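Local coordinates for protein glycine cleavage system transcriptional repressor, putative (Vibrio cholerae, PDB 1U8S) that probably represses transcription of the glycine cleavage system genes, using a chain of two ACT domains, at residues 107-112 with 167-172; 115-120 with 156-161; 21-26 with 67-72; 28-33 with 60-65. All blocks are in the same frame, centred on the assembly; numbering follows the deposited sequence.

Contact 1 of 4, residues 107-112 with 167-172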
loop_
_atom_site.group_PDB
_atom_site.type_symbol
_atom_site.label_atom_id
_atom_site.label_comp_id
_atom_site.label_asym_id
_atom_site.label_seq_id
_atom_site.Cartn_x
_atom_site.Cartn_y
_atom_site.Cartn_z
ATOM N N THR B 107 11.229 -4.859 16.427
ATOM C CA THR B 107 10.689 -4.735 15.081
ATOM C C THR B 107 11.757 -4.487 14.023
ATOM O O THR B 107 11.760 -5.144 12.985
ATOM C CB THR B 107 9.622 -3.616 14.980
ATOM O OG1 THR B 107 8.526 -3.913 15.852
ATOM C CG2 THR B 107 9.089 -3.524 13.550
ATOM N N GLU B 108 12.671 -3.553 14.274
ATOM C CA GLU B 108 13.713 -3.242 13.294
ATOM C C GLU B 108 14.694 -4.394 13.069
ATOM O O GLU B 108 15.445 -4.401 12.090
ATOM C CB GLU B 108 14.460 -1.968 13.699
ATOM C CG GLU B 108 14.883 -1.942 15.149
ATOM C CD GLU B 108 14.041 -0.995 15.989
ATOM O OE1 GLU B 108 12.796 -1.149 16.002
ATOM O OE2 GLU B 108 14.633 -0.100 16.639
ATOM N N LYS B 109 14.686 -5.362 13.979
ATOM C CA LYS B 109 15.538 -6.546 13.859
ATOM C C LYS B 109 14.952 -7.379 12.723
ATOM O O LYS B 109 15.670 -7.932 11.894
ATOM C CB LYS B 109 15.499 -7.355 15.159
ATOM C CG LYS B 109 16.261 -6.720 16.308
ATOM C CD LYS B 109 17.639 -7.348 16.462
ATOM C CE LYS B 109 18.552 -6.476 17.295
ATOM N NZ LYS B 109 17.795 -5.910 18.436
ATOM N N PHE B 110 13.626 -7.442 12.685
ATOM C CA PHE B 110 12.929 -8.206 11.668
ATOM C C PHE B 110 12.871 -7.538 10.315
ATOM O O PHE B 110 12.880 -8.228 9.301
ATOM C CB PHE B 110 11.552 -8.601 12.183
ATOM C CG PHE B 110 11.614 -9.733 13.175
ATOM C CD1 PHE B 110 11.874 -11.037 12.742
ATOM C CD2 PHE B 110 11.532 -9.491 14.545
ATOM C CE1 PHE B 110 12.061 -12.071 13.647
ATOM C CE2 PHE B 110 11.718 -10.527 15.464
ATOM C CZ PHE B 110 11.985 -11.818 15.012
ATOM N N THR B 111 12.845 -6.210 10.275
ATOM C CA THR B 111 12.845 -5.535 8.993
ATOM C C THR B 111 14.254 -5.705 8.450
ATOM O O THR B 111 14.448 -5.940 7.261
ATOM C CB THR B 111 12.484 -4.020 9.109
ATOM O OG1 THR B 111 13.438 -3.340 9.932
ATOM C CG2 THR B 111 11.094 -3.853 9.699
ATOM N N GLN B 112 15.245 -5.614 9.331
ATOM C CA GLN B 112 16.635 -5.784 8.913
ATOM C C GLN B 112 16.829 -7.190 8.329
ATOM O O GLN B 112 17.584 -7.383 7.372
ATOM C CB GLN B 112 17.568 -5.568 10.106
ATOM C CG GLN B 112 19.061 -5.563 9.792
ATOM C CD GLN B 112 19.506 -4.403 8.888
ATOM O OE1 GLN B 112 20.626 -3.887 9.034
ATOM N NE2 GLN B 112 18.645 -4.001 7.944
ATOM N N THR B 167 15.195 -17.833 17.369
ATOM C CA THR B 167 15.830 -18.505 18.498
ATOM C C THR B 167 16.789 -17.529 19.154
ATOM O O THR B 167 16.798 -17.371 20.373
ATOM C CB THR B 167 16.643 -19.754 18.075
ATOM O OG1 THR B 167 15.752 -20.745 17.577
ATOM C CG2 THR B 167 17.401 -20.332 19.260
ATOM N N ALA B 168 17.599 -16.885 18.328
ATOM C CA ALA B 168 18.571 -15.904 18.798
ATOM C C ALA B 168 17.965 -14.782 19.638
ATOM O O ALA B 168 18.553 -14.363 20.635
ATOM C CB ALA B 168 19.302 -15.299 17.610
ATOM N N LEU B 169 16.795 -14.295 19.237
ATOM C CA LEU B 169 16.151 -13.201 19.958
ATOM C C LEU B 169 15.128 -13.697 20.976
ATOM O O LEU B 169 14.432 -12.895 21.607
ATOM C CB LEU B 169 15.489 -12.237 18.967
ATOM C CG LEU B 169 16.417 -11.648 17.899
ATOM C CD1 LEU B 169 15.613 -10.924 16.841
ATOM C CD2 LEU B 169 17.421 -10.722 18.561
ATOM N N ASP B 170 15.050 -15.019 21.125
ATOM C CA ASP B 170 14.151 -15.652 22.080
ATOM C C ASP B 170 12.688 -15.228 21.986
ATOM O O ASP B 170 12.074 -14.881 23.001
ATOM C CB ASP B 170 14.655 -15.390 23.497
ATOM C CG ASP B 170 13.820 -16.083 24.546
ATOM O OD1 ASP B 170 13.511 -17.278 24.357
ATOM O OD2 ASP B 170 13.489 -15.435 25.563
ATOM N N VAL B 171 12.124 -15.254 20.781
ATOM C CA VAL B 171 10.720 -14.880 20.588
ATOM C C VAL B 171 10.005 -15.957 19.783
ATOM O O VAL B 171 10.646 -16.803 19.152
ATOM C CB VAL B 171 10.574 -13.546 19.816
ATOM C CG1 VAL B 171 11.361 -12.461 20.495
ATOM C CG2 VAL B 171 11.048 -13.719 18.373
ATOM N N GLN B 172 8.677 -15.917 19.804
ATOM C CA GLN B 172 7.869 -16.880 19.063
ATOM C C GLN B 172 7.534 -16.323 17.693
ATOM O O GLN B 172 6.919 -15.258 17.572
ATOM C CB GLN B 172 6.566 -17.178 19.798
ATOM C CG GLN B 172 6.732 -17.822 21.162
ATOM C CD GLN B 172 5.393 -18.086 21.832
ATOM O OE1 GLN B 172 4.676 -17.150 22.215
ATOM N NE2 GLN B 172 5.038 -19.366 21.960
#
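Lys-109 and Leu-169 mark the closest backbone approach, their CA atoms 9.0 Å apart, where helix 107-116 runs past the C-terminal end of helix 155-168 and the turn that follows it. No hydrogen bond crosses; side chains bury 168 Å² between the segments. Leu-169 has the largest share of that buried surface and meets both Lys-109 and Phe-110. Its CD1 lies 3.9 Å from Lys-109 CB, while its CD2 is 4.0 Å from Lys-109 CD; the lysine chain, bent at chi2 (-99°), passes across the two methyls at a slant. The same CD1 meets the Phe-110 ring obliquely, 4.2 Å from CE2. Val-171 comes to the ring differently: its CG2 sits at the edge, near the ring plane, 4.0 Å from Phe-110 CZ. Between Leu-169 and Val-171, Asp-170 (phi 53°) ends the helix in a Schellman motif, and the chain turns toward strand 172-179. In the ACT fold of this domain, two helices cover one face of a four-stranded antiparallel sheet, and Phe-110 packs between them, also touching Ile-143 and Ile-145 of the sheet and Phe-162 and Cys-166 of the partner helix. Elsewhere on helix 107-116, Glu-108 forms a salt bridge with Arg-25 of the second subunit.

Contact 2 of 4, residues 115-120 with 156-161; sequences AQRQIG and MQLQEE
The guanidinium of Arg-117 meets the carboxylate of Glu-161 at its edge, the two planes standing 78° apart, so the pair is not the flat, two-oxygen type of salt bridge. A single oxygen does the work. Arg-117 NE donates to Glu-161 OE1 over a modelled 2.5 Å, with an N-H...O angle of 140°, and the oxygen is approached from above the carboxylate plane, 38° out of it. Arg-117 NH2 adds a weak bond to the same OE1 at 3.0 Å. The arginine reaches this position with its chain extended from CG to NE, and its third nitrogen, NH1, is hydrogen-bonded to the carbonyl O of Phe-113 in the preceding helix, which would restrict rotation of the group. This is the C-terminal end of helix 107-116 in the second ACT domain: Gln-118, with positive phi, is the C-prime residue of a Schellman motif, and beyond it the chain turns into strand 120-128, while helix 155-168 runs beside it on the same face of the sheet. Next to the charged pair the contact is apolar. Ile-119 and Leu-158 meet end on, with Ile-119 CD1 3.6 Å from Leu-158 CD1 and 4.0 Å from Leu-158 CD2. Arg-117 CD, 4.0 Å from Leu-158 CD1, connects the two. Both apolar residues continue inward onto Val-149 of the sheet, and Leu-158 also touches Phe-113 and Phe-177.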
loop_
_atom_site.group_PDB
_atom_site.type_symbol
_atom_site.label_atom_id
_atom_site.label_comp_id
_atom_site.label_asym_id
_atom_site.label_seq_id
_atom_site.Cartn_x
_atom_site.Cartn_y
_atom_site.Cartn_z
ATOM N N ALA B 115 15.915 -6.908 4.872
ATOM C CA ALA B 115 16.808 -6.051 4.110
ATOM C C ALA B 115 18.091 -6.828 3.807
ATOM O O ALA B 115 18.547 -6.849 2.663
ATOM C CB ALA B 115 17.126 -4.787 4.878
ATOM N N GLN B 116 18.661 -7.478 4.818
ATOM C CA GLN B 116 19.887 -8.252 4.630
ATOM C C GLN B 116 19.724 -9.255 3.489
ATOM O O GLN B 116 20.682 -9.596 2.802
ATOM C CB GLN B 116 20.242 -9.000 5.916
ATOM C CG GLN B 116 20.635 -8.094 7.060
ATOM C CD GLN B 116 20.637 -8.799 8.399
ATOM O OE1 GLN B 116 19.664 -9.466 8.765
ATOM N NE2 GLN B 116 21.722 -8.646 9.150
ATOM N N ARG B 117 18.501 -9.718 3.283
ATOM C CA ARG B 117 18.253 -10.679 2.232
ATOM C C ARG B 117 17.665 -10.052 0.972
ATOM O O ARG B 117 17.298 -10.759 0.032
ATOM C CB ARG B 117 17.354 -11.787 2.773
ATOM C CG ARG B 117 18.049 -12.607 3.862
ATOM C CD ARG B 117 17.076 -13.306 4.810
ATOM N NE ARG B 117 17.803 -14.195 5.702
ATOM C CZ ARG B 117 18.662 -13.793 6.640
ATOM N NH1 ARG B 117 18.909 -12.494 6.836
ATOM N NH2 ARG B 117 19.301 -14.706 7.369
ATOM N N GLN B 118 17.590 -8.724 0.957
ATOM C CA GLN B 118 17.074 -7.983 -0.187
ATOM C C GLN B 118 15.630 -8.337 -0.542
ATOM O O GLN B 118 15.230 -8.278 -1.709
ATOM C CB GLN B 118 17.997 -8.190 -1.396
ATOM C CG GLN B 118 19.353 -7.485 -1.246
ATOM C CD GLN B 118 20.396 -7.928 -2.268
ATOM O OE1 GLN B 118 20.235 -7.728 -3.474
ATOM N NE2 GLN B 118 21.477 -8.535 -1.782
ATOM N N ILE B 119 14.854 -8.716 0.473
ATOM C CA ILE B 119 13.443 -9.044 0.300
ATOM C C ILE B 119 12.663 -7.777 0.673
ATOM O O ILE B 119 12.824 -7.238 1.772
ATOM C CB ILE B 119 13.026 -10.198 1.224
ATOM C CG1 ILE B 119 13.840 -11.442 0.862
ATOM C CG2 ILE B 119 11.524 -10.473 1.095
ATOM C CD1 ILE B 119 13.596 -12.645 1.768
ATOM N N GLY B 120 11.831 -7.297 -0.246
ATOM C CA GLY B 120 11.060 -6.095 0.014
ATOM C C GLY B 120 9.793 -6.403 0.778
ATOM O O GLY B 120 9.093 -7.349 0.439
ATOM N N MET B 156 12.771 -22.947 1.952
ATOM C CA MET B 156 13.123 -23.740 3.123
ATOM C C MET B 156 14.275 -23.049 3.853
ATOM O O MET B 156 14.369 -23.080 5.080
ATOM C CB MET B 156 13.533 -25.151 2.703
ATOM C CG MET B 156 13.788 -26.103 3.871
ATOM S SD MET B 156 12.306 -26.482 4.889
ATOM C CE MET B 156 12.512 -25.336 6.278
ATOM N N GLN B 157 15.145 -22.410 3.082
ATOM C CA GLN B 157 16.283 -21.703 3.646
ATOM C C GLN B 157 15.871 -20.392 4.330
ATOM O O GLN B 157 16.438 -20.019 5.358
ATOM C CB GLN B 157 17.301 -21.413 2.549
ATOM C CG GLN B 157 18.553 -20.756 3.059
ATOM C CD GLN B 157 19.522 -20.452 1.953
ATOM O OE1 GLN B 157 19.956 -21.356 1.236
ATOM N NE2 GLN B 157 19.872 -19.173 1.801
ATOM N N LEU B 158 14.901 -19.686 3.752
ATOM C CA LEU B 158 14.429 -18.441 4.340
ATOM C C LEU B 158 13.783 -18.777 5.677
ATOM O O LEU B 158 13.972 -18.068 6.674
ATOM C CB LEU B 158 13.401 -17.770 3.422
ATOM C CG LEU B 158 12.716 -16.483 3.912
ATOM C CD1 LEU B 158 13.737 -15.385 4.161
ATOM C CD2 LEU B 158 11.712 -16.038 2.872
ATOM N N GLN B 159 13.037 -19.877 5.698
ATOM C CA GLN B 159 12.359 -20.293 6.908
ATOM C C GLN B 159 13.320 -20.703 8.010
ATOM O O GLN B 159 13.068 -20.469 9.187
ATOM C CB GLN B 159 11.411 -21.432 6.596
ATOM C CG GLN B 159 10.721 -22.009 7.803
ATOM C CD GLN B 159 9.523 -22.818 7.397
ATOM O OE1 GLN B 159 8.471 -22.261 7.087
ATOM N NE2 GLN B 159 9.675 -24.139 7.366
ATOM N N GLU B 160 14.424 -21.327 7.633
ATOM C CA GLU B 160 15.397 -21.741 8.625
ATOM C C GLU B 160 16.082 -20.518 9.215
ATOM O O GLU B 160 16.207 -20.396 10.427
ATOM C CB GLU B 160 16.406 -22.715 7.998
ATOM C CG GLU B 160 15.904 -24.163 8.004
ATOM C CD GLU B 160 16.755 -25.111 7.174
ATOM O OE1 GLU B 160 16.628 -26.341 7.368
ATOM O OE2 GLU B 160 17.538 -24.631 6.321
ATOM N N GLU B 161 16.509 -19.596 8.364
ATOM C CA GLU B 161 17.161 -18.388 8.848
ATOM C C GLU B 161 16.219 -17.584 9.749
ATOM O O GLU B 161 16.650 -16.986 10.734
ATOM C CB GLU B 161 17.631 -17.550 7.660
ATOM C CG GLU B 161 18.421 -18.377 6.656
ATOM C CD GLU B 161 19.096 -17.541 5.598
ATOM O OE1 GLU B 161 18.466 -16.570 5.124
ATOM O OE2 GLU B 161 20.246 -17.869 5.230
#

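Contact 3 of 4, residues 21-26 with 67-72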
loop_
_atom_site.group_PDB
_atom_site.type_symbol
_atom_site.label_atom_id
_atom_site.label_comp_id
_atom_site.label_asym_id
_atom_site.label_seq_id
_atom_site.Cartn_x
_atom_site.Cartn_y
_atom_site.Cartn_z
ATOM N N ASN B 21 -12.119 7.633 -7.339
ATOM C CA ASN B 21 -12.532 7.733 -8.736
ATOM C C ASN B 21 -11.804 8.898 -9.384
ATOM O O ASN B 21 -11.106 8.737 -10.380
ATOM C CB ASN B 21 -14.040 7.982 -8.844
ATOM C CG ASN B 21 -14.840 6.699 -8.950
ATOM O OD1 ASN B 21 -15.964 6.613 -8.450
ATOM N ND2 ASN B 21 -14.276 5.699 -9.622
ATOM N N GLU B 22 -11.974 10.074 -8.797
ATOM C CA GLU B 22 -11.364 11.293 -9.308
ATOM C C GLU B 22 -9.857 11.172 -9.446
ATOM O O GLU B 22 -9.274 11.685 -10.402
ATOM C CB GLU B 22 -11.716 12.458 -8.384
ATOM C CG GLU B 22 -13.213 12.601 -8.159
ATOM C CD GLU B 22 -13.547 13.394 -6.910
ATOM O OE1 GLU B 22 -14.732 13.399 -6.510
ATOM O OE2 GLU B 22 -12.627 14.012 -6.331
ATOM N N VAL B 23 -9.223 10.489 -8.500
ATOM C CA VAL B 23 -7.779 10.328 -8.551
ATOM C C VAL B 23 -7.334 9.579 -9.796
ATOM O O VAL B 23 -6.516 10.082 -10.565
ATOM C CB VAL B 23 -7.252 9.599 -7.317
ATOM C CG1 VAL B 23 -5.746 9.443 -7.420
ATOM C CG2 VAL B 23 -7.611 10.385 -6.068
ATOM N N VAL B 24 -7.864 8.381 -10.007
ATOM C CA VAL B 24 -7.474 7.615 -11.187
ATOM C C VAL B 24 -8.050 8.281 -12.426
ATOM O O VAL B 24 -7.544 8.114 -13.537
ATOM C CB VAL B 24 -7.986 6.148 -11.132
ATOM C CG1 VAL B 24 -7.562 5.499 -9.831
ATOM C CG2 VAL B 24 -9.493 6.108 -11.296
ATOM N N ARG B 25 -9.120 9.037 -12.214
ATOM C CA ARG B 25 -9.806 9.742 -13.287
ATOM C C ARG B 25 -8.894 10.835 -13.816
ATOM O O ARG B 25 -8.647 10.940 -15.017
ATOM C CB ARG B 25 -11.109 10.341 -12.745
ATOM C CG ARG B 25 -11.941 11.117 -13.745
ATOM C CD ARG B 25 -13.249 11.588 -13.112
ATOM N NE ARG B 25 -13.897 12.603 -13.933
ATOM C CZ ARG B 25 -13.353 13.782 -14.221
ATOM N NH1 ARG B 25 -12.151 14.095 -13.749
ATOM N NH2 ARG B 25 -14.005 14.650 -14.984
ATOM N N LEU B 26 -8.389 11.638 -12.893
ATOM C CA LEU B 26 -7.502 12.740 -13.217
ATOM C C LEU B 26 -6.215 12.215 -13.848
ATOM O O LEU B 26 -5.713 12.777 -14.824
ATOM C CB LEU B 26 -7.197 13.532 -11.940
ATOM C CG LEU B 26 -6.472 14.873 -12.041
ATOM C CD1 LEU B 26 -6.776 15.697 -10.798
ATOM C CD2 LEU B 26 -4.977 14.650 -12.203
ATOM N N PRO B 67 -2.853 18.762 -7.293
ATOM C CA PRO B 67 -3.004 19.531 -6.053
ATOM C C PRO B 67 -4.373 20.213 -5.936
ATOM O O PRO B 67 -4.912 20.348 -4.836
ATOM C CB PRO B 67 -1.853 20.537 -6.129
ATOM C CG PRO B 67 -0.816 19.819 -6.962
ATOM C CD PRO B 67 -1.662 19.194 -8.045
ATOM N N LEU B 68 -4.932 20.646 -7.065
ATOM C CA LEU B 68 -6.231 21.314 -7.060
ATOM C C LEU B 68 -7.315 20.370 -6.579
ATOM O O LEU B 68 -8.195 20.759 -5.813
ATOM C CB LEU B 68 -6.588 21.817 -8.456
ATOM C CG LEU B 68 -5.611 22.827 -9.051
ATOM C CD1 LEU B 68 -6.131 23.308 -10.400
ATOM C CD2 LEU B 68 -5.442 23.992 -8.088
ATOM N N LEU B 69 -7.248 19.128 -7.048
ATOM C CA LEU B 69 -8.211 18.108 -6.659
ATOM C C LEU B 69 -8.161 17.997 -5.139
ATOM O O LEU B 69 -9.187 17.841 -4.474
ATOM C CB LEU B 69 -7.824 16.771 -7.289
ATOM C CG LEU B 69 -8.854 15.640 -7.299
ATOM C CD1 LEU B 69 -10.024 16.023 -8.198
ATOM C CD2 LEU B 69 -8.202 14.358 -7.808
ATOM N N GLY B 70 -6.949 18.099 -4.599
ATOM C CA GLY B 70 -6.745 18.001 -3.166
ATOM C C GLY B 70 -7.191 19.236 -2.413
ATOM O O GLY B 70 -7.304 19.228 -1.184
ATOM N N GLN B 71 -7.444 20.308 -3.149
ATOM C CA GLN B 71 -7.886 21.549 -2.535
ATOM C C GLN B 71 -9.385 21.486 -2.268
ATOM O O GLN B 71 -9.845 21.788 -1.170
ATOM C CB GLN B 71 -7.569 22.727 -3.461
ATOM C CG GLN B 71 -8.182 24.053 -3.028
ATOM C CD GLN B 71 -8.419 24.992 -4.203
ATOM O OE1 GLN B 71 -9.099 24.634 -5.174
ATOM N NE2 GLN B 71 -7.865 26.199 -4.119
ATOM N N GLN B 72 -10.135 21.069 -3.282
ATOM C CA GLN B 72 -11.588 20.994 -3.189
ATOM C C GLN B 72 -12.150 19.738 -2.515
ATOM O O GLN B 72 -13.369 19.526 -2.492
ATOM C CB GLN B 72 -12.191 21.141 -4.588
ATOM C CG GLN B 72 -11.550 20.245 -5.640
ATOM C CD GLN B 72 -12.258 20.326 -6.983
ATOM O OE1 GLN B 72 -13.442 20.002 -7.096
ATOM N NE2 GLN B 72 -11.536 20.764 -8.009
#
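Leu-69 reaches across to helix 19-28 and touches three of its residues. Its CD2 methyl meets Leu-26 CD1 tip to tip at 3.6 Å, and the same Leu-26 CD1 is 3.8 Å from Leu-69 CB. The CD1 methyl of Leu-69 instead lies against Glu-22, 4.0 Å from its CB and 3.8 Å from its OE2. Val-23 touches more lightly, its CG2 4.4 Å from Leu-69 CD2. Placing CG opposite the backbone nitrogen (chi1 -166°) sends the branches of Leu-69 toward the other helix, where they settle between Glu-22 and Leu-26, one turn apart. No hydrogen bond crosses the contact. Farther out, the carboxylate of Glu-22 is directed by a salt bridge from OE1 to Arg-16 NH2, and Val-23 packs on Leu-48 of strand 45-54. Elsewhere on helix 19-28, Val-24 packs on Leu-124 of the second subunit. The local axes approach to 11.0 Å at 160°, nearly antiparallel, a separation that Leu-69 and Leu-26 span together. Two such antiparallel helices on one face of a four-stranded antiparallel sheet, with strand order 2-3-1-4, are the ferredoxin-like arrangement expected of an ACT domain.

Contact 4 of 4, residues 28-33 with 60-65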
loop_
_atom_site.group_PDB
_atom_site.type_symbol
_atom_site.label_atom_id
_atom_site.label_comp_id
_atom_site.label_asym_id
_atom_site.label_seq_id
_atom_site.Cartn_x
_atom_site.Cartn_y
_atom_site.Cartn_z
ATOM N N THR B 28 -5.589 9.031 -15.360
ATOM C CA THR B 28 -5.783 8.377 -16.650
ATOM C C THR B 28 -6.218 9.384 -17.705
ATOM O O THR B 28 -5.767 9.315 -18.849
ATOM C CB THR B 28 -6.838 7.257 -16.565
ATOM O OG1 THR B 28 -8.082 7.807 -16.121
ATOM C CG2 THR B 28 -6.384 6.178 -15.600
ATOM N N GLN B 29 -7.086 10.318 -17.310
ATOM C CA GLN B 29 -7.576 11.356 -18.219
ATOM C C GLN B 29 -6.495 12.404 -18.525
ATOM O O GLN B 29 -6.740 13.366 -19.255
ATOM C CB GLN B 29 -8.825 12.042 -17.634
ATOM C CG GLN B 29 -10.124 11.243 -17.811
ATOM C CD GLN B 29 -11.377 12.056 -17.492
ATOM O OE1 GLN B 29 -11.460 13.242 -17.819
ATOM N NE2 GLN B 29 -12.363 11.415 -16.868
ATOM N N ALA B 30 -5.304 12.210 -17.962
ATOM C CA ALA B 30 -4.184 13.119 -18.188
ATOM C C ALA B 30 -3.236 12.514 -19.222
ATOM O O ALA B 30 -2.291 13.164 -19.670
ATOM C CB ALA B 30 -3.439 13.374 -16.886
ATOM N N GLY B 31 -3.495 11.261 -19.587
ATOM C CA GLY B 31 -2.672 10.577 -20.568
ATOM C C GLY B 31 -1.660 9.626 -19.960
ATOM O O GLY B 31 -0.951 8.917 -20.674
ATOM N N CYS B 32 -1.592 9.599 -18.634
ATOM C CA CYS B 32 -0.642 8.737 -17.957
ATOM C C CYS B 32 -1.148 7.323 -17.721
ATOM O O CYS B 32 -2.345 7.047 -17.782
ATOM C CB CYS B 32 -0.243 9.361 -16.627
ATOM S SG CYS B 32 0.413 11.022 -16.791
ATOM N N ASN B 33 -0.209 6.425 -17.460
ATOM C CA ASN B 33 -0.521 5.039 -17.190
ATOM C C ASN B 33 -0.302 4.825 -15.712
ATOM O O ASN B 33 0.534 5.494 -15.101
ATOM C CB ASN B 33 0.423 4.126 -17.958
ATOM C CG ASN B 33 0.187 4.175 -19.439
ATOM O OD1 ASN B 33 -0.784 3.605 -19.942
ATOM N ND2 ASN B 33 1.063 4.872 -20.156
ATOM N N THR B 60 3.456 16.638 -16.269
ATOM C CA THR B 60 3.298 17.994 -15.764
ATOM C C THR B 60 1.810 18.271 -15.577
ATOM O O THR B 60 1.398 18.877 -14.583
ATOM C CB THR B 60 3.886 19.026 -16.737
ATOM O OG1 THR B 60 5.260 18.709 -16.988
ATOM C CG2 THR B 60 3.799 20.425 -16.148
ATOM N N ARG B 61 1.005 17.813 -16.535
ATOM C CA ARG B 61 -0.440 17.996 -16.461
ATOM C C ARG B 61 -0.956 17.412 -15.162
ATOM O O ARG B 61 -1.850 17.974 -14.536
ATOM C CB ARG B 61 -1.140 17.301 -17.624
ATOM C CG ARG B 61 -2.658 17.274 -17.490
ATOM C CD ARG B 61 -3.279 18.648 -17.713
ATOM N NE ARG B 61 -4.720 18.652 -17.449
ATOM C CZ ARG B 61 -5.558 19.586 -17.893
ATOM N NH1 ARG B 61 -5.097 20.591 -18.629
ATOM N NH2 ARG B 61 -6.857 19.520 -17.604
ATOM N N VAL B 62 -0.387 16.277 -14.765
ATOM C CA VAL B 62 -0.778 15.606 -13.531
ATOM C C VAL B 62 -0.189 16.337 -12.326
ATOM O O VAL B 62 -0.838 16.458 -11.286
ATOM C CB VAL B 62 -0.292 14.136 -13.506
ATOM C CG1 VAL B 62 -0.696 13.470 -12.204
ATOM C CG2 VAL B 62 -0.872 13.385 -14.677
ATOM N N GLU B 63 1.039 16.825 -12.468
ATOM C CA GLU B 63 1.700 17.537 -11.380
ATOM C C GLU B 63 0.993 18.854 -11.081
ATOM O O GLU B 63 1.075 19.373 -9.967
ATOM C CB GLU B 63 3.166 17.808 -11.731
ATOM C CG GLU B 63 3.990 16.559 -11.993
ATOM C CD GLU B 63 5.429 16.877 -12.367
ATOM O OE1 GLU B 63 5.640 17.632 -13.344
ATOM O OE2 GLU B 63 6.350 16.370 -11.686
ATOM N N THR B 64 0.295 19.397 -12.073
ATOM C CA THR B 64 -0.407 20.649 -11.856
ATOM C C THR B 64 -1.815 20.440 -11.332
ATOM O O THR B 64 -2.162 20.946 -10.265
ATOM C CB THR B 64 -0.504 21.485 -13.137
ATOM O OG1 THR B 64 0.809 21.738 -13.653
ATOM C CG2 THR B 64 -1.190 22.813 -12.834
ATOM N N THR B 65 -2.622 19.688 -12.075
ATOM C CA THR B 65 -4.015 19.444 -11.696
ATOM C C THR B 65 -4.280 18.699 -10.379
ATOM O O THR B 65 -5.261 18.991 -9.695
ATOM C CB THR B 65 -4.754 18.706 -12.824
ATOM O OG1 THR B 65 -4.119 17.447 -13.072
ATOM C CG2 THR B 65 -4.726 19.532 -14.093
#
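Val-62 CG2 lies 3.4 Å from Ala-30 CB and also 3.4 Å from Cys-32 SG, so one methyl meets both side chains that the loop directs at helix 56-71. That branch lies beside its own backbone nitrogen, whereas CG1 is opposite it (chi1 179°). Ala-30 CB has a second apolar neighbour in the aliphatic stem of Arg-61, whose CG is 4.0 Å away. The small alanine goes with a close approach of the main chains, the CA atoms of Ala-30 and Val-62 being 6.3 Å apart. Between Ala-30 and Cys-32 the backbone turns at Gly-31, with phi 100°, in a Schellman motif that ends helix 19-28; the chain then enters strand 33-42 of the first ACT domain's sheet, where Val-62 packs on Ile-9 and Ile-52 of two other strands. No hydrogen bond crosses the contact; two threonine hydroxyls bond back within helix 56-71. Thr-65 OG1 donates to Arg-61 O at 2.8 Å, and Thr-65 N reaches that oxygen from the opposite face of the carbonyl plane. Thr-64 OG1 likewise bonds back to Thr-60 O, at 3.1 Å, from above the carbonyl plane. Toward the second subunit, the carbonyl oxygens of Thr-28 and Cys-32 both accept from the Lys-103 ammonium of that chain.

Overall arrangement
The four contacts fall into two pairs, one for each ACT domain. Contacts 3 and 4 share helix 56-71, with centres 10 Å apart, and they touch through Leu-26 and Thr-65; contacts 1 and 2 share both helices of the second domain, with centres 13 Å apart. Between domains, centres are 39 to 43 Å apart, and nearest atoms of contacts 2 and 4 remain about 22 Å apart. The link is instead between subunits: Glu-108 at contact 1 is hydrogen-bonded to Gln-29 at contact 4 of the other chain, beside its salt bridge to contact 3 there. This pairing of first and second domains across chains is consistent with the domain swapping reported for the crystal.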